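Local structure of neurotoxin (Clostridium botulinum, 2QN0) at residues I91-R96 with L225-E230; I3-F8 with R96-E101; R100-E105 with E360-K365; F37-N42 with V156-P161. The protein is the light chain of botulinum neurotoxin type C1, a zinc protease that probably cleaves neuronal SNARE proteins with dual substrate specificity. One frame throughout, in Å; residues are numbered along the deposited sequence.

Interaction 1 of 4, residues I91-R96 with L225-E230. With ZN (zinc ion), chain B.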
loop_
_atom_site.group_PDB
_atom_site.type_symbol
_atom_site.label_atom_id
_atom_site.label_comp_id
_atom_site.label_asym_id
_atom_site.label_seq_id
_atom_site.Cartn_x
_atom_site.Cartn_y
_atom_site.Cartn_z
ATOM N N ILE A 91 -12.876 3.839 1.243
ATOM C CA ILE A 91 -13.789 3.247 0.273
ATOM C C ILE A 91 -13.955 4.154 -0.944
ATOM O O ILE A 91 -13.880 3.699 -2.088
ATOM C CB ILE A 91 -15.187 2.979 0.905
ATOM C CG1 ILE A 91 -15.079 1.862 1.942
ATOM C CG2 ILE A 91 -16.202 2.624 -0.180
ATOM C CD1 ILE A 91 -14.475 0.577 1.408
ATOM N N LYS A 92 -14.173 5.442 -0.700
ATOM C CA LYS A 92 -14.359 6.377 -1.801
ATOM C C LYS A 92 -13.114 6.429 -2.683
ATOM O O LYS A 92 -13.214 6.484 -3.909
ATOM C CB LYS A 92 -14.680 7.779 -1.272
ATOM C CG LYS A 92 -15.034 8.778 -2.368
ATOM C CD LYS A 92 -15.544 10.085 -1.777
ATOM C CE LYS A 92 -16.024 11.032 -2.867
ATOM N NZ LYS A 92 -16.610 12.271 -2.279
ATOM N N LEU A 93 -11.940 6.399 -2.061
ATOM C CA LEU A 93 -10.704 6.443 -2.831
ATOM C C LEU A 93 -10.554 5.196 -3.701
ATOM O O LEU A 93 -10.103 5.287 -4.842
ATOM C CB LEU A 93 -9.503 6.606 -1.892
ATOM C CG LEU A 93 -9.511 7.953 -1.159
ATOM C CD1 LEU A 93 -8.363 8.007 -0.167
ATOM C CD2 LEU A 93 -9.400 9.094 -2.172
ATOM N N PHE A 94 -10.936 4.033 -3.180
ATOM C CA PHE A 94 -10.836 2.822 -3.987
ATOM C C PHE A 94 -11.771 2.914 -5.186
ATOM O O PHE A 94 -11.442 2.444 -6.270
ATOM C CB PHE A 94 -11.149 1.570 -3.164
ATOM C CG PHE A 94 -9.924 0.911 -2.585
ATOM C CD1 PHE A 94 -9.330 1.404 -1.429
ATOM C CD2 PHE A 94 -9.339 -0.178 -3.226
ATOM C CE1 PHE A 94 -8.170 0.825 -0.918
ATOM C CE2 PHE A 94 -8.178 -0.765 -2.725
ATOM C CZ PHE A 94 -7.592 -0.261 -1.566
ATOM N N LYS A 95 -12.939 3.524 -4.998
ATOM C CA LYS A 95 -13.872 3.678 -6.111
ATOM C C LYS A 95 -13.254 4.564 -7.196
ATOM O O LYS A 95 -13.407 4.302 -8.391
ATOM C CB LYS A 95 -15.189 4.293 -5.622
ATOM C CG LYS A 95 -16.023 3.368 -4.740
ATOM C CD LYS A 95 -17.292 4.088 -4.287
ATOM C CE LYS A 95 -18.144 3.239 -3.365
ATOM N NZ LYS A 95 -19.360 3.999 -2.939
ATOM N N ARG A 96 -12.550 5.613 -6.782
ATOM C CA ARG A 96 -11.922 6.510 -7.745
ATOM C C ARG A 96 -10.775 5.786 -8.443
ATOM O O ARG A 96 -10.592 5.913 -9.650
ATOM C CB ARG A 96 -11.418 7.783 -7.050
ATOM C CG ARG A 96 -10.747 8.785 -7.988
ATOM C CD ARG A 96 -10.759 10.184 -7.381
ATOM N NE ARG A 96 -9.725 11.062 -7.931
ATOM C CZ ARG A 96 -9.623 11.419 -9.209
ATOM N NH1 ARG A 96 -10.496 10.975 -10.104
ATOM N NH2 ARG A 96 -8.642 12.230 -9.590
ATOM N N LEU A 225 -3.324 9.144 -5.262
ATOM C CA LEU A 225 -1.931 8.842 -5.595
ATOM C C LEU A 225 -1.136 8.495 -4.345
ATOM O O LEU A 225 -0.207 7.688 -4.393
ATOM C CB LEU A 225 -1.272 10.007 -6.341
ATOM C CG LEU A 225 -1.752 10.229 -7.783
ATOM C CD1 LEU A 225 -0.684 10.988 -8.557
ATOM C CD2 LEU A 225 -2.018 8.903 -8.471
ATOM N N ILE A 226 -1.501 9.104 -3.222
ATOM C CA ILE A 226 -0.831 8.810 -1.964
ATOM C C ILE A 226 -1.111 7.341 -1.643
ATOM O O ILE A 226 -0.216 6.590 -1.247
ATOM C CB ILE A 226 -1.375 9.705 -0.825
ATOM C CG1 ILE A 226 -1.084 11.178 -1.140
ATOM C CG2 ILE A 226 -0.743 9.307 0.502
ATOM C CD1 ILE A 226 -1.616 12.158 -0.097
ATOM N N LEU A 227 -2.363 6.930 -1.832
ATOM C CA LEU A 227 -2.755 5.552 -1.569
ATOM C C LEU A 227 -2.201 4.585 -2.621
ATOM O O LEU A 227 -1.643 3.539 -2.277
ATOM C CB LEU A 227 -4.287 5.444 -1.509
ATOM C CG LEU A 227 -4.904 4.048 -1.355
ATOM C CD1 LEU A 227 -4.356 3.361 -0.109
ATOM C CD2 LEU A 227 -6.429 4.177 -1.270
ATOM N N MET A 228 -2.345 4.931 -3.896
ATOM C CA MET A 228 -1.851 4.064 -4.965
ATOM C C MET A 228 -0.346 3.853 -4.849
ATOM O O MET A 228 0.161 2.786 -5.188
ATOM C CB MET A 228 -2.203 4.639 -6.336
ATOM C CG MET A 228 -3.688 4.499 -6.677
ATOM S SD MET A 228 -4.130 5.178 -8.279
ATOM C CE MET A 228 -3.810 3.775 -9.348
ATOM N N HIS A 229 0.367 4.871 -4.373
ATOM C CA HIS A 229 1.811 4.746 -4.190
ATOM C C HIS A 229 2.080 3.583 -3.232
ATOM O O HIS A 229 2.939 2.736 -3.499
ATOM C CB HIS A 229 2.395 6.041 -3.615
ATOM C CG HIS A 229 3.838 5.935 -3.231
ATOM N ND1 HIS A 229 4.854 6.472 -3.993
ATOM C CD2 HIS A 229 4.436 5.346 -2.168
ATOM C CE1 HIS A 229 6.015 6.222 -3.414
ATOM N NE2 HIS A 229 5.789 5.541 -2.306
ATOM N N GLU A 230 1.346 3.529 -2.120
ATOM C CA GLU A 230 1.536 2.441 -1.165
ATOM C C GLU A 230 1.063 1.114 -1.757
ATOM O O GLU A 230 1.632 0.061 -1.461
ATOM C CB GLU A 230 0.788 2.717 0.152
ATOM C CG GLU A 230 1.296 3.930 0.949
ATOM C CD GLU A 230 2.808 3.932 1.165
ATOM O OE1 GLU A 230 3.380 2.874 1.516
ATOM O OE2 GLU A 230 3.424 5.004 0.998
HETATM ZN ZN ZN B . 6.883 4.576 -0.797
HETATM O O HOH W 1 6.001 5.032 1.032
#
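L227 reaches across from helix 223-238 to L93 and F94 on helix 80-97, and its side chain carries the whole contact. CB points toward the facing helix, but neither it nor CG comes close to 91-96. CG lies anti to the backbone N (chi1 175°), which sends the CD2 branch into the gap between the helices. Of the two methyls CD2, not CD1, makes the contact: it packs against F94 CE1 at 3.8 Å and also reaches L93 CB at 4.0 Å. The long axes of the L227 and F94 side chains stand at about a right angle. No hydrogen bond spans the two segments; the join is apolar and buried, and I97 adds to it on the L227 side. From the other side of the same helix H229 binds the zinc ion through NE2 at 2.1 Å. A metal-bound water hydrogen-bonds to E230 OE2 at 2.6 Å. With H233 and E269 completing the protein ligands, this is the HExxH helix of a zinc metalloprotease, its back packed on helix 80-97.

Interaction 2 of 4, residues I3-F8 with R96-E101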
loop_
_atom_site.group_PDB
_atom_site.type_symbol
_atom_site.label_atom_id
_atom_site.label_comp_id
_atom_site.label_asym_id
_atom_site.label_seq_id
_atom_site.Cartn_x
_atom_site.Cartn_y
_atom_site.Cartn_z
ATOM N N ILE A 3 -14.614 -5.431 -10.978
ATOM C CA ILE A 3 -14.601 -5.414 -9.523
ATOM C C ILE A 3 -15.508 -4.330 -8.953
ATOM O O ILE A 3 -15.665 -3.253 -9.531
ATOM C CB ILE A 3 -13.168 -5.206 -8.975
ATOM C CG1 ILE A 3 -12.507 -4.027 -9.686
ATOM C CG2 ILE A 3 -12.348 -6.482 -9.149
ATOM C CD1 ILE A 3 -11.067 -3.795 -9.279
ATOM N N THR A 4 -16.117 -4.637 -7.817
ATOM C CA THR A 4 -16.996 -3.698 -7.139
ATOM C C THR A 4 -16.445 -3.473 -5.739
ATOM O O THR A 4 -15.940 -4.400 -5.103
ATOM C CB THR A 4 -18.429 -4.247 -7.038
ATOM O OG1 THR A 4 -18.405 -5.532 -6.405
ATOM C CG2 THR A 4 -19.047 -4.378 -8.420
ATOM N N ILE A 5 -16.529 -2.234 -5.269
ATOM C CA ILE A 5 -16.038 -1.889 -3.943
ATOM C C ILE A 5 -17.212 -1.921 -2.968
ATOM O O ILE A 5 -18.272 -1.365 -3.254
ATOM C CB ILE A 5 -15.411 -0.472 -3.942
ATOM C CG1 ILE A 5 -14.323 -0.379 -5.020
ATOM C CG2 ILE A 5 -14.838 -0.156 -2.574
ATOM C CD1 ILE A 5 -13.188 -1.379 -4.850
ATOM N N ASN A 6 -17.025 -2.583 -1.830
ATOM C CA ASN A 6 -18.075 -2.675 -0.816
ATOM C C ASN A 6 -18.237 -1.366 -0.045
ATOM O O ASN A 6 -17.270 -0.636 0.165
ATOM C CB ASN A 6 -17.770 -3.800 0.180
ATOM C CG ASN A 6 -17.823 -5.177 -0.453
ATOM O OD1 ASN A 6 -18.654 -5.440 -1.321
ATOM N ND2 ASN A 6 -16.947 -6.068 -0.006
ATOM N N ASN A 7 -19.468 -1.080 0.376
ATOM C CA ASN A 7 -19.764 0.128 1.143
ATOM C C ASN A 7 -20.065 -0.264 2.585
ATOM O O ASN A 7 -20.728 -1.272 2.833
ATOM C CB ASN A 7 -20.970 0.856 0.547
ATOM C CG ASN A 7 -20.664 1.478 -0.795
ATOM O OD1 ASN A 7 -19.890 2.432 -0.887
ATOM N ND2 ASN A 7 -21.263 0.936 -1.848
ATOM N N PHE A 8 -19.591 0.540 3.530
ATOM C CA PHE A 8 -19.795 0.244 4.942
ATOM C C PHE A 8 -19.978 1.476 5.809
ATOM O O PHE A 8 -19.601 2.585 5.436
ATOM C CB PHE A 8 -18.577 -0.483 5.523
ATOM C CG PHE A 8 -18.239 -1.774 4.847
ATOM C CD1 PHE A 8 -19.005 -2.912 5.059
ATOM C CD2 PHE A 8 -17.114 -1.862 4.031
ATOM C CE1 PHE A 8 -18.656 -4.125 4.473
ATOM C CE2 PHE A 8 -16.756 -3.069 3.442
ATOM C CZ PHE A 8 -17.526 -4.203 3.662
ATOM N N ARG A 96 -12.550 5.613 -6.782
ATOM C CA ARG A 96 -11.922 6.510 -7.745
ATOM C C ARG A 96 -10.775 5.786 -8.443
ATOM O O ARG A 96 -10.592 5.913 -9.650
ATOM C CB ARG A 96 -11.418 7.783 -7.050
ATOM C CG ARG A 96 -10.747 8.785 -7.988
ATOM C CD ARG A 96 -10.759 10.184 -7.381
ATOM N NE ARG A 96 -9.725 11.062 -7.931
ATOM C CZ ARG A 96 -9.623 11.419 -9.209
ATOM N NH1 ARG A 96 -10.496 10.975 -10.104
ATOM N NH2 ARG A 96 -8.642 12.230 -9.590
ATOM N N ILE A 97 -10.007 5.016 -7.683
ATOM C CA ILE A 97 -8.906 4.262 -8.270
ATOM C C ILE A 97 -9.488 3.299 -9.306
ATOM O O ILE A 97 -8.952 3.138 -10.403
ATOM C CB ILE A 97 -8.145 3.461 -7.183
ATOM C CG1 ILE A 97 -7.383 4.428 -6.272
ATOM C CG2 ILE A 97 -7.178 2.466 -7.834
ATOM C CD1 ILE A 97 -6.782 3.778 -5.033
ATOM N N ASN A 98 -10.614 2.689 -8.947
ATOM C CA ASN A 98 -11.300 1.717 -9.793
ATOM C C ASN A 98 -11.962 2.321 -11.031
ATOM O O ASN A 98 -12.441 1.588 -11.897
ATOM C CB ASN A 98 -12.351 0.982 -8.948
ATOM C CG ASN A 98 -12.804 -0.323 -9.573
ATOM O OD1 ASN A 98 -12.001 -1.068 -10.136
ATOM N ND2 ASN A 98 -14.094 -0.623 -9.448
ATOM N N SER A 99 -11.984 3.650 -11.122
ATOM C CA SER A 99 -12.616 4.318 -12.258
ATOM C C SER A 99 -11.784 4.303 -13.543
ATOM O O SER A 99 -12.301 4.614 -14.615
ATOM C CB SER A 99 -12.987 5.764 -11.893
ATOM O OG SER A 99 -11.842 6.599 -11.804
ATOM N N ARG A 100 -10.498 3.961 -13.438
ATOM C CA ARG A 100 -9.628 3.874 -14.615
ATOM C C ARG A 100 -9.158 2.427 -14.738
ATOM O O ARG A 100 -8.987 1.737 -13.735
ATOM C CB ARG A 100 -8.404 4.791 -14.489
ATOM C CG ARG A 100 -8.724 6.250 -14.198
ATOM C CD ARG A 100 -9.754 6.810 -15.142
ATOM N NE ARG A 100 -10.250 8.104 -14.683
ATOM C CZ ARG A 100 -9.640 9.265 -14.890
ATOM N NH1 ARG A 100 -8.496 9.308 -15.562
ATOM N NH2 ARG A 100 -10.180 10.386 -14.425
ATOM N N GLU A 101 -8.932 1.975 -15.967
ATOM C CA GLU A 101 -8.518 0.597 -16.194
ATOM C C GLU A 101 -7.284 0.143 -15.422
ATOM O O GLU A 101 -7.258 -0.971 -14.900
ATOM C CB GLU A 101 -8.297 0.351 -17.688
ATOM C CG GLU A 101 -9.530 0.608 -18.537
ATOM C CD GLU A 101 -9.392 0.064 -19.945
ATOM O OE1 GLU A 101 -8.377 0.368 -20.606
ATOM O OE2 GLU A 101 -10.303 -0.667 -20.391
#
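N98 grips the backbone of I3 with one end of its side-chain amide and presses the other against the I3 side chain. ND2 donates to the backbone O of I3 over 3.1 Å, in a moderately bent bond with an N-H...O angle of 148°. The nitrogen sits well above the carbonyl plane of I3, 48° out of it, instead of lying on a lone pair. OD1 is modelled 3.0 Å from both I3 CG1 and I3 CD1, unusually close for oxygen and carbon, so the exact fit there is doubtful. I3 brings that branch there by a chi1 of 49°, which wedges CG1 between the backbone N and the carbonyl carbon. I5 adds a looser touch, its CG1 lying 4.4 Å from N98 ND2.

One shell out, N98 is set by the type I turn I97-R100, between helix 80-97 and helix 101-112. The turn is tied back through R96 O, which accepts both S99 N at 3.0 Å and S99 OG at 2.6 Å; the hydroxyl comes in the carbonyl plane, on a lone pair. The side chain of R96 is itself held by a salt bridge to D222. R100 then takes the N-cap position of the next helix. The extended N-terminal segment 3-8 thus lies over the joint between two helices, with I3 and N98 both touching E104 of helix 101-112 and I5 resting on I91 and K95 of helix 80-97.

Interaction 3 of 4, residues R100-E105 with E360-K365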
loop_
_atom_site.group_PDB
_atom_site.type_symbol
_atom_site.label_atom_id
_atom_site.label_comp_id
_atom_site.label_asym_id
_atom_site.label_seq_id
_atom_site.Cartn_x
_atom_site.Cartn_y
_atom_site.Cartn_z
ATOM N N ARG A 100 -10.498 3.961 -13.438
ATOM C CA ARG A 100 -9.628 3.874 -14.615
ATOM C C ARG A 100 -9.158 2.427 -14.738
ATOM O O ARG A 100 -8.987 1.737 -13.735
ATOM C CB ARG A 100 -8.404 4.791 -14.489
ATOM C CG ARG A 100 -8.724 6.250 -14.198
ATOM C CD ARG A 100 -9.754 6.810 -15.142
ATOM N NE ARG A 100 -10.250 8.104 -14.683
ATOM C CZ ARG A 100 -9.640 9.265 -14.890
ATOM N NH1 ARG A 100 -8.496 9.308 -15.562
ATOM N NH2 ARG A 100 -10.180 10.386 -14.425
ATOM N N GLU A 101 -8.932 1.975 -15.967
ATOM C CA GLU A 101 -8.518 0.597 -16.194
ATOM C C GLU A 101 -7.284 0.143 -15.422
ATOM O O GLU A 101 -7.258 -0.971 -14.900
ATOM C CB GLU A 101 -8.297 0.351 -17.688
ATOM C CG GLU A 101 -9.530 0.608 -18.537
ATOM C CD GLU A 101 -9.392 0.064 -19.945
ATOM O OE1 GLU A 101 -8.377 0.368 -20.606
ATOM O OE2 GLU A 101 -10.303 -0.667 -20.391
ATOM N N ILE A 102 -6.259 0.984 -15.347
ATOM C CA ILE A 102 -5.052 0.576 -14.641
ATOM C C ILE A 102 -5.329 0.384 -13.152
ATOM O O ILE A 102 -4.780 -0.524 -12.526
ATOM C CB ILE A 102 -3.895 1.586 -14.854
ATOM C CG1 ILE A 102 -2.577 0.950 -14.399
ATOM C CG2 ILE A 102 -4.165 2.886 -14.098
ATOM C CD1 ILE A 102 -1.343 1.714 -14.842
ATOM N N GLY A 103 -6.199 1.224 -12.596
ATOM C CA GLY A 103 -6.542 1.109 -11.189
ATOM C C GLY A 103 -7.381 -0.132 -10.941
ATOM O O GLY A 103 -7.250 -0.790 -9.912
ATOM N N GLU A 104 -8.259 -0.452 -11.884
ATOM C CA GLU A 104 -9.091 -1.641 -11.749
ATOM C C GLU A 104 -8.186 -2.874 -11.748
ATOM O O GLU A 104 -8.402 -3.812 -10.981
ATOM C CB GLU A 104 -10.090 -1.731 -12.906
ATOM C CG GLU A 104 -11.062 -2.892 -12.775
ATOM C CD GLU A 104 -11.994 -3.015 -13.965
ATOM O OE1 GLU A 104 -12.586 -1.990 -14.366
ATOM O OE2 GLU A 104 -12.139 -4.137 -14.494
ATOM N N GLU A 105 -7.166 -2.864 -12.602
ATOM C CA GLU A 105 -6.237 -3.990 -12.685
ATOM C C GLU A 105 -5.403 -4.088 -11.408
ATOM O O GLU A 105 -5.144 -5.183 -10.908
ATOM C CB GLU A 105 -5.323 -3.837 -13.905
ATOM C CG GLU A 105 -4.370 -5.007 -14.144
ATOM C CD GLU A 105 -5.091 -6.335 -14.351
ATOM O OE1 GLU A 105 -6.178 -6.342 -14.968
ATOM O OE2 GLU A 105 -4.559 -7.378 -13.909
ATOM N N GLU A 360 3.473 5.451 -9.416
ATOM C CA GLU A 360 2.812 6.715 -9.088
ATOM C C GLU A 360 2.906 7.695 -10.261
ATOM O O GLU A 360 1.924 8.345 -10.638
ATOM C CB GLU A 360 3.475 7.341 -7.861
ATOM C CG GLU A 360 2.809 8.625 -7.379
ATOM C CD GLU A 360 3.612 9.317 -6.295
ATOM O OE1 GLU A 360 4.169 8.610 -5.427
ATOM O OE2 GLU A 360 3.677 10.567 -6.303
ATOM N N PHE A 361 4.106 7.799 -10.822
ATOM C CA PHE A 361 4.383 8.682 -11.948
ATOM C C PHE A 361 3.440 8.412 -13.122
ATOM O O PHE A 361 2.924 9.340 -13.746
ATOM C CB PHE A 361 5.833 8.485 -12.402
ATOM C CG PHE A 361 6.294 9.493 -13.416
ATOM C CD1 PHE A 361 6.755 10.743 -13.013
ATOM C CD2 PHE A 361 6.257 9.197 -14.773
ATOM C CE1 PHE A 361 7.173 11.686 -13.951
ATOM C CE2 PHE A 361 6.672 10.132 -15.717
ATOM C CZ PHE A 361 7.131 11.378 -15.304
ATOM N N ASN A 362 3.225 7.137 -13.425
ATOM C CA ASN A 362 2.351 6.759 -14.527
ATOM C C ASN A 362 0.895 7.047 -14.167
ATOM O O ASN A 362 0.123 7.509 -15.007
ATOM C CB ASN A 362 2.549 5.273 -14.859
ATOM C CG ASN A 362 1.947 4.883 -16.196
ATOM O OD1 ASN A 362 1.850 5.706 -17.111
ATOM N ND2 ASN A 362 1.560 3.614 -16.326
ATOM N N TYR A 363 0.517 6.796 -12.916
ATOM C CA TYR A 363 -0.864 7.057 -12.507
ATOM C C TYR A 363 -1.213 8.539 -12.659
ATOM O O TYR A 363 -2.316 8.877 -13.085
ATOM C CB TYR A 363 -1.106 6.640 -11.049
ATOM C CG TYR A 363 -0.795 5.191 -10.739
ATOM C CD1 TYR A 363 -0.970 4.191 -11.698
ATOM C CD2 TYR A 363 -0.350 4.816 -9.472
ATOM C CE1 TYR A 363 -0.703 2.852 -11.400
ATOM C CE2 TYR A 363 -0.089 3.486 -9.164
ATOM C CZ TYR A 363 -0.265 2.510 -10.133
ATOM O OH TYR A 363 0.000 1.193 -9.824
ATOM N N ALA A 364 -0.280 9.421 -12.312
ATOM C CA ALA A 364 -0.535 10.859 -12.414
ATOM C C ALA A 364 -0.947 11.236 -13.831
ATOM O O ALA A 364 -1.840 12.061 -14.027
ATOM C CB ALA A 364 0.705 11.654 -11.997
ATOM N N LYS A 365 -0.296 10.631 -14.819
ATOM C CA LYS A 365 -0.619 10.905 -16.213
ATOM C C LYS A 365 -1.964 10.293 -16.593
ATOM O O LYS A 365 -2.806 10.946 -17.210
ATOM C CB LYS A 365 0.466 10.337 -17.134
ATOM C CG LYS A 365 1.822 11.013 -16.986
ATOM C CD LYS A 365 2.850 10.430 -17.951
ATOM C CE LYS A 365 3.142 8.968 -17.650
ATOM N NZ LYS A 365 4.166 8.402 -18.576
#
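I102 lays the end of its side chain against the edge of the Y363 ring. This is a helix-to-helix contact of the clostridial neurotoxin zinc protease fold: the first turn of helix 101-112, with R100 as its N-cap, meets the short helix 360-366. The I102 side chain runs out with CG1 anti to the backbone N (chi1 -166°), carrying the terminal methyl across the gap. There CD1 lies in the plane of the ring, 3.7 Å from Y363 CE1, while CG1 of I102 follows at 4.0 Å from the same CE1. The two side chains stand about perpendicular. Y363 is fixed on other sides: its hydroxyl hydrogen-bonds with N232 OD1, and L225 and M228 of the zinc-binding helix pack on it. N362 brings its amide to the same methyl but makes no hydrogen bond to 100-105; its ND2 donates to the backbone O of I357. That nitrogen still touches I102, with N362 ND2 lying 3.8 Å from I102 CD1.

Interaction 4 of 4, residues F37-N42 with V156-P161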
loop_
_atom_site.group_PDB
_atom_site.type_symbol
_atom_site.label_atom_id
_atom_site.label_comp_id
_atom_site.label_asym_id
_atom_site.label_seq_id
_atom_site.Cartn_x
_atom_site.Cartn_y
_atom_site.Cartn_z
ATOM N N PHE A 37 -13.114 -4.612 7.800
ATOM C CA PHE A 37 -14.069 -4.587 6.694
ATOM C C PHE A 37 -13.400 -4.990 5.379
ATOM O O PHE A 37 -12.308 -4.516 5.065
ATOM C CB PHE A 37 -14.637 -3.175 6.550
ATOM C CG PHE A 37 -15.169 -2.606 7.837
ATOM C CD1 PHE A 37 -16.536 -2.615 8.104
ATOM C CD2 PHE A 37 -14.299 -2.097 8.796
ATOM C CE1 PHE A 37 -17.029 -2.124 9.315
ATOM C CE2 PHE A 37 -14.779 -1.605 10.011
ATOM C CZ PHE A 37 -16.152 -1.622 10.269
ATOM N N ARG A 38 -14.060 -5.848 4.609
ATOM C CA ARG A 38 -13.506 -6.302 3.333
ATOM C C ARG A 38 -13.857 -5.320 2.215
ATOM O O ARG A 38 -15.021 -5.201 1.825
ATOM C CB ARG A 38 -14.046 -7.699 2.985
ATOM C CG ARG A 38 -13.380 -8.354 1.765
ATOM C CD ARG A 38 -14.276 -9.433 1.138
ATOM N NE ARG A 38 -14.596 -10.526 2.058
ATOM C CZ ARG A 38 -13.822 -11.588 2.272
ATOM N NH1 ARG A 38 -12.667 -11.715 1.632
ATOM N NH2 ARG A 38 -14.209 -12.529 3.127
ATOM N N ILE A 39 -12.853 -4.609 1.707
ATOM C CA ILE A 39 -13.069 -3.651 0.626
ATOM C C ILE A 39 -13.502 -4.427 -0.614
ATOM O O ILE A 39 -14.509 -4.110 -1.250
ATOM C CB ILE A 39 -11.772 -2.855 0.320
ATOM C CG1 ILE A 39 -11.366 -2.047 1.555
ATOM C CG2 ILE A 39 -11.984 -1.946 -0.888
ATOM C CD1 ILE A 39 -10.090 -1.241 1.384
ATOM N N THR A 40 -12.722 -5.447 -0.952
ATOM C CA THR A 40 -13.020 -6.318 -2.082
ATOM C C THR A 40 -12.012 -7.459 -2.066
ATOM O O THR A 40 -10.847 -7.260 -1.730
ATOM C CB THR A 40 -12.952 -5.569 -3.435
ATOM O OG1 THR A 40 -13.376 -6.450 -4.484
ATOM C CG2 THR A 40 -11.537 -5.089 -3.727
ATOM N N GLY A 41 -12.464 -8.662 -2.398
ATOM C CA GLY A 41 -11.562 -9.799 -2.402
ATOM C C GLY A 41 -10.738 -9.935 -1.134
ATOM O O GLY A 41 -11.274 -9.927 -0.022
ATOM N N ASN A 42 -9.421 -10.036 -1.297
ATOM C CA ASN A 42 -8.528 -10.210 -0.164
ATOM C C ASN A 42 -7.921 -8.917 0.382
ATOM O O ASN A 42 -6.878 -8.941 1.031
ATOM C CB ASN A 42 -7.423 -11.200 -0.543
ATOM C CG ASN A 42 -7.978 -12.553 -0.975
ATOM O OD1 ASN A 42 -7.501 -13.153 -1.938
ATOM N ND2 ASN A 42 -8.984 -13.039 -0.255
ATOM N N VAL A 156 -3.753 -7.856 1.663
ATOM C CA VAL A 156 -3.445 -6.484 2.041
ATOM C C VAL A 156 -4.407 -6.003 3.120
ATOM O O VAL A 156 -5.619 -6.193 3.013
ATOM C CB VAL A 156 -3.578 -5.514 0.842
ATOM C CG1 VAL A 156 -3.279 -4.083 1.298
ATOM C CG2 VAL A 156 -2.639 -5.924 -0.285
ATOM N N ILE A 157 -3.861 -5.402 4.169
ATOM C CA ILE A 157 -4.689 -4.830 5.225
ATOM C C ILE A 157 -4.337 -3.350 5.298
ATOM O O ILE A 157 -3.183 -2.990 5.528
ATOM C CB ILE A 157 -4.408 -5.441 6.612
ATOM C CG1 ILE A 157 -4.737 -6.932 6.617
ATOM C CG2 ILE A 157 -5.251 -4.716 7.671
ATOM C CD1 ILE A 157 -4.460 -7.607 7.952
ATOM N N ILE A 158 -5.324 -2.493 5.068
ATOM C CA ILE A 158 -5.097 -1.058 5.155
ATOM C C ILE A 158 -5.513 -0.624 6.555
ATOM O O ILE A 158 -6.600 -0.972 7.017
ATOM C CB ILE A 158 -5.943 -0.298 4.119
ATOM C CG1 ILE A 158 -5.476 -0.675 2.710
ATOM C CG2 ILE A 158 -5.836 1.208 4.359
ATOM C CD1 ILE A 158 -6.349 -0.150 1.620
ATOM N N THR A 159 -4.640 0.108 7.240
ATOM C CA THR A 159 -4.947 0.593 8.584
ATOM C C THR A 159 -4.740 2.095 8.615
ATOM O O THR A 159 -4.267 2.690 7.643
ATOM C CB THR A 159 -4.007 0.008 9.665
ATOM O OG1 THR A 159 -2.718 0.634 9.570
ATOM C CG2 THR A 159 -3.849 -1.491 9.494
ATOM N N GLY A 160 -5.103 2.699 9.740
ATOM C CA GLY A 160 -4.903 4.122 9.905
ATOM C C GLY A 160 -3.414 4.334 10.117
ATOM O O GLY A 160 -2.659 3.363 10.226
ATOM N N PRO A 161 -2.962 5.589 10.209
ATOM C CA PRO A 161 -1.550 5.933 10.403
ATOM C C PRO A 161 -0.901 5.395 11.668
ATOM O O PRO A 161 -1.573 5.034 12.639
ATOM C CB PRO A 161 -1.557 7.463 10.413
ATOM C CG PRO A 161 -2.795 7.824 9.669
ATOM C CD PRO A 161 -3.787 6.806 10.151
#
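The backbone O of G41, one residue before the N42 that meets V156, takes a hydrogen bond from R38 NH1 at 2.8 Å. The oxygen lies in the plane of the guanidinium, although the nitrogen stands 41° above the carbonyl plane of G41. This clasp spans a classic beta bulge at I39 and T40, where the chain turns a corner at I39 between strand 34-38 and strand 43-46 of the large mixed sheet. G41 has a positive phi (49°), a conformation that glycine adopts easily. Past the corner, N42 O receives V156 N over 3.4 Å, a long, weak but nearly straight bond at the point where strand 156-159 starts alongside strand 43-46, its parallel neighbour. At the corner itself I39 points toward I158, and F94 of helix 80-97 packs on both. With CG1 anti to the carbonyl carbon in both, each isoleucine extends its CD1 into the gap, and the two side chains, crossing at about a right angle, meet tip to tip: I39 CD1 lies 3.9 Å from I158 CD1.

Helix 80-97 ties most of this together. F94, already packed on L227 in interaction 1, also touches interaction 4: its CE1 lies 3.6 Å from I39 CD1 and it touches I158 as well, so helix and sheet share one apolar layer. Interaction 2 follows on the same helix, sharing R96 with interaction 1; K95 NZ probably hydrogen-bonds to N7 OD1 at 2.6 Å, and N6 N likewise to I39 O of interaction 4 at 3.0 Å. Interaction 1 holds the zinc ligand itself, and interaction 3 backs it from the second shell: E360 OE1 accepts from H229 ND1 at 2.7 Å and so probably orients the ring. Interactions 3 and 4 stay apart, with nearest atoms about 8 Å from each other.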